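Local structure of transcriptional repressor, TetR family (Thermus thermophilus, 3ANP) at residues A[179-182]-A[183-186]; A[189-193]-A[194-198]. The protein probably represses transcription as a TetR-family DNA-binding regulator of fatty acid degradation, and binds acyl-CoA such as lauroyl-CoA. All blocks are in the same frame, centred on the assembly; numbering follows the deposited sequence.

Interaction 1: residues A[179-182]-A[183-186]; sequences AEEL and EKNL
Ala179 O accepts the backbone N-H of Glu183, the first of four successive i to i+4 bonds that define this run as regular alpha helix. Glu180 repeats the pattern, its O taking the N of Lys184; its carboxylate reaches Arg153 of the second subunit, with which OE1 forms a salt bridge. Glu181 carries the side-chain contact. With CG anti to the backbone N (chi1 166°) and a bend at chi2, its chain runs alongside that of Lys184, pointing the same way, and OE2 lies 2.8 Å from Lys184 NZ in a salt bridge. The ammonium sits above the carboxylate plane, 44° out of it. Ser165 OG bonds the same OE2, while OE1 pairs with Arg153 of the second subunit. Lys184 NZ is gripped further by Asn185 OD1, also at 2.8 Å, and by Thr157 of the second subunit, so three acceptors fix the ammonium. Leu182 closes the segment: its O takes Leu186 N at 2.9 Å, and its CD2 rests 3.8 Å from Asn185 ND2, which in turn bonds Ser165 OG. In this helix of the all-alpha TetR C-terminal domain, one side packs Leu182 and Leu186 on helices 82-99 and 151-172, while the i to i+3 ion pair of Glu181 and Lys184 contacts the partner subunit.

Interaction 2: residues A[189-193]-A[194-198]; sequences LLEGM and LVREA
The guanidinium of Arg196 meets Glu191 O at its edge, close to its plane, with Leu190 O approaching obliquely. Two nitrogens reach the one carbonyl oxygen side-on. NE lies 2.8 Å from Glu191 O, in the carbonyl plane and on a lone pair, whereas NH2 lies 3.1 Å from Glu191 O but 39° above that plane. The second bond is also less straight, 138° at the hydrogen against 153° for the first. The extended run from CG to NE carries Arg196 back over the turn, and Glu191 CB touches its NE at 3.7 Å. The helix ends here: Gly192, which has no side chain, is the first residue to leave helical angles, with positive phi. Beyond it the chain swings round, and one water donates to Gly192 O at 2.9 Å and to Leu194 O at 2.6 Å, spanning the inside of the bend. The carboxylate of Glu191 looks elsewhere, OE1 pairing with Arg187 and with Arg146 of the second subunit. Arg196 NH2 also bonds Leu194 O of the second subunit. A cationic side chain therefore donates two N-H groups to a carbonyl oxygen at the C-terminal end of helix 178-191, where the helix dipole would probably favour positive charge, and the same guanidinium ties the tail to the partner chain.

Both interactions belong to the C-terminal part of the chain and use helix 178-191. Residues 179-186 form its early turns; residues 189-198 cover its last turn and the loop that follows, so the two come in series, interaction 1 closing before interaction 2 opens. Their centres are 15 Å apart, on the same side of the chain's centre, at about 16 Å and 27 Å from it respectively, and no other touch joins them. Each reaches the second subunit, which places the helix and its tail along the dimer interface. In interaction 1 the Leu182 side chain is about 10 Å from the bound dodecyl-CoA.

Interaction 1: residues A[179-182]-A[183-186]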
# COMPACT_ATOMS: atom_id res chain seq x y z
N ALA A 179 -4.27 15.61 -2.85
CA ALA A 179 -5.73 15.68 -2.70
C ALA A 179 -6.41 15.04 -3.92
O ALA A 179 -7.39 14.29 -3.78
CB ALA A 179 -6.17 17.14 -2.55
N GLU A 180 -5.90 15.35 -5.11
CA GLU A 180 -6.45 14.82 -6.36
C GLU A 180 -6.29 13.29 -6.41
O GLU A 180 -7.18 12.57 -6.87
CB GLU A 180 -5.71 15.45 -7.55
CG GLU A 180 -6.27 15.11 -8.94
CD GLU A 180 -5.86 13.73 -9.45
OE1 GLU A 180 -4.71 13.29 -9.17
OE2 GLU A 180 -6.69 13.09 -10.13
N GLU A 181 -5.15 12.82 -5.93
CA GLU A 181 -4.86 11.39 -5.90
C GLU A 181 -5.81 10.65 -4.95
O GLU A 181 -6.32 9.58 -5.28
CB GLU A 181 -3.40 11.18 -5.48
CG GLU A 181 -3.00 9.76 -5.09
CD GLU A 181 -2.94 8.80 -6.26
OE1 GLU A 181 -2.82 9.25 -7.42
OE2 GLU A 181 -2.98 7.58 -6.01
N LEU A 182 -6.06 11.21 -3.77
CA LEU A 182 -6.95 10.54 -2.83
C LEU A 182 -8.38 10.56 -3.34
O LEU A 182 -9.13 9.61 -3.13
CB LEU A 182 -6.85 11.19 -1.43
CG LEU A 182 -5.47 11.00 -0.76
CD1 LEU A 182 -5.55 11.52 0.67
CD2 LEU A 182 -5.05 9.51 -0.77
N GLU A 183 -8.76 11.64 -4.02
CA GLU A 183 -10.11 11.75 -4.57
C GLU A 183 -10.28 10.66 -5.64
O GLU A 183 -11.36 10.09 -5.80
CB GLU A 183 -10.30 13.14 -5.20
CG GLU A 183 -11.57 13.33 -6.03
CD GLU A 183 -12.85 13.36 -5.20
OE1 GLU A 183 -12.79 13.65 -3.98
OE2 GLU A 183 -13.93 13.11 -5.78
N LYS A 184 -9.21 10.38 -6.38
CA LYS A 184 -9.23 9.34 -7.41
C LYS A 184 -9.46 7.97 -6.75
O LYS A 184 -10.26 7.17 -7.23
CB LYS A 184 -7.89 9.31 -8.20
CG LYS A 184 -7.74 8.12 -9.18
CD LYS A 184 -7.03 6.89 -8.57
CE LYS A 184 -5.57 7.23 -8.22
NZ LYS A 184 -4.81 6.11 -7.57
N ASN A 185 -8.75 7.70 -5.65
CA ASN A 185 -8.91 6.43 -4.94
C ASN A 185 -10.34 6.27 -4.45
O ASN A 185 -10.95 5.19 -4.56
CB ASN A 185 -8.00 6.34 -3.71
CG ASN A 185 -6.53 6.27 -4.07
OD1 ASN A 185 -6.18 5.90 -5.18
ND2 ASN A 185 -5.66 6.61 -3.11
N LEU A 186 -10.87 7.35 -3.88
CA LEU A 186 -12.22 7.34 -3.37
C LEU A 186 -13.25 7.06 -4.47
O LEU A 186 -14.08 6.17 -4.33
CB LEU A 186 -12.53 8.67 -2.71
CG LEU A 186 -13.96 8.80 -2.20
CD1 LEU A 186 -14.23 7.74 -1.13
CD2 LEU A 186 -14.17 10.20 -1.63

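Interaction 2: residues A[189-193]-A[194-198]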
# COMPACT_ATOMS: atom_id res chain seq x y z
N LEU A 189 -12.90 3.36 -5.90
CA LEU A 189 -13.41 2.30 -5.04
C LEU A 189 -14.89 2.47 -4.72
O LEU A 189 -15.64 1.49 -4.65
CB LEU A 189 -12.62 2.21 -3.73
CG LEU A 189 -12.74 0.83 -3.05
CD1 LEU A 189 -11.83 -0.15 -3.81
CD2 LEU A 189 -12.33 0.90 -1.57
N LEU A 190 -15.33 3.70 -4.52
CA LEU A 190 -16.74 3.92 -4.20
C LEU A 190 -17.66 3.65 -5.40
O LEU A 190 -18.64 2.91 -5.28
CB LEU A 190 -16.96 5.35 -3.69
CG LEU A 190 -18.36 5.74 -3.20
CD1 LEU A 190 -18.72 4.94 -1.97
CD2 LEU A 190 -18.39 7.24 -2.87
N GLU A 191 -17.34 4.25 -6.55
CA GLU A 191 -18.18 4.08 -7.75
C GLU A 191 -17.77 2.95 -8.68
O GLU A 191 -18.62 2.38 -9.38
CB GLU A 191 -18.19 5.38 -8.57
CG GLU A 191 -18.63 6.60 -7.78
CD GLU A 191 -18.49 7.88 -8.59
OE1 GLU A 191 -17.41 8.09 -9.19
OE2 GLU A 191 -19.45 8.67 -8.62
N GLY A 192 -16.48 2.64 -8.71
CA GLY A 192 -15.99 1.60 -9.60
C GLY A 192 -15.57 2.19 -10.94
O GLY A 192 -15.87 3.36 -11.24
N MSE A 193 -14.87 1.40 -11.75
CA MSE A 193 -14.43 1.84 -13.08
C MSE A 193 -15.59 1.81 -14.07
O MSE A 193 -15.62 2.58 -15.03
CB MSE A 193 -13.33 0.91 -13.62
CG MSE A 193 -12.13 0.77 -12.69
SE MSE A 193 -10.87 -0.50 -13.47
CE MSE A 193 -11.14 -1.97 -12.24
N LEU A 194 -16.55 0.91 -13.84
CA LEU A 194 -17.71 0.78 -14.74
C LEU A 194 -18.61 2.00 -14.65
O LEU A 194 -18.86 2.53 -13.56
CB LEU A 194 -18.51 -0.48 -14.40
CG LEU A 194 -17.82 -1.79 -14.76
CD1 LEU A 194 -18.52 -2.95 -14.06
CD2 LEU A 194 -17.85 -1.98 -16.29
N VAL A 195 -19.11 2.45 -15.80
CA VAL A 195 -19.97 3.62 -15.82
C VAL A 195 -21.26 3.42 -15.04
O VAL A 195 -21.75 2.29 -14.90
CB VAL A 195 -20.33 4.07 -17.27
CG1 VAL A 195 -19.06 4.60 -17.98
CG2 VAL A 195 -20.94 2.91 -18.03
N ARG A 196 -21.81 4.53 -14.57
CA ARG A 196 -23.04 4.53 -13.80
C ARG A 196 -24.12 5.37 -14.48
O ARG A 196 -23.84 6.14 -15.39
CB ARG A 196 -22.79 5.06 -12.38
CG ARG A 196 -22.11 4.03 -11.48
CD ARG A 196 -21.85 4.51 -10.06
NE ARG A 196 -21.24 3.38 -9.36
CZ ARG A 196 -21.93 2.43 -8.75
NH1 ARG A 196 -23.26 2.48 -8.72
NH2 ARG A 196 -21.30 1.38 -8.24
N GLU A 197 -25.35 5.19 -14.03
CA GLU A 197 -26.48 5.92 -14.57
C GLU A 197 -26.46 7.42 -14.24
O GLU A 197 -26.34 7.79 -13.08
CB GLU A 197 -27.76 5.31 -14.03
CG GLU A 197 -29.03 6.02 -14.47
CD GLU A 197 -30.26 5.28 -13.97
OE1 GLU A 197 -30.52 4.19 -14.50
OE2 GLU A 197 -30.94 5.79 -13.05
N ALA A 198 -26.57 8.27 -15.27
CA ALA A 198 -26.62 9.71 -15.06
C ALA A 198 -28.09 10.00 -14.80
O ALA A 198 -28.95 9.60 -15.59
CB ALA A 198 -26.15 10.46 -16.31
O HOH W 1 -18.29 4.62 -12.14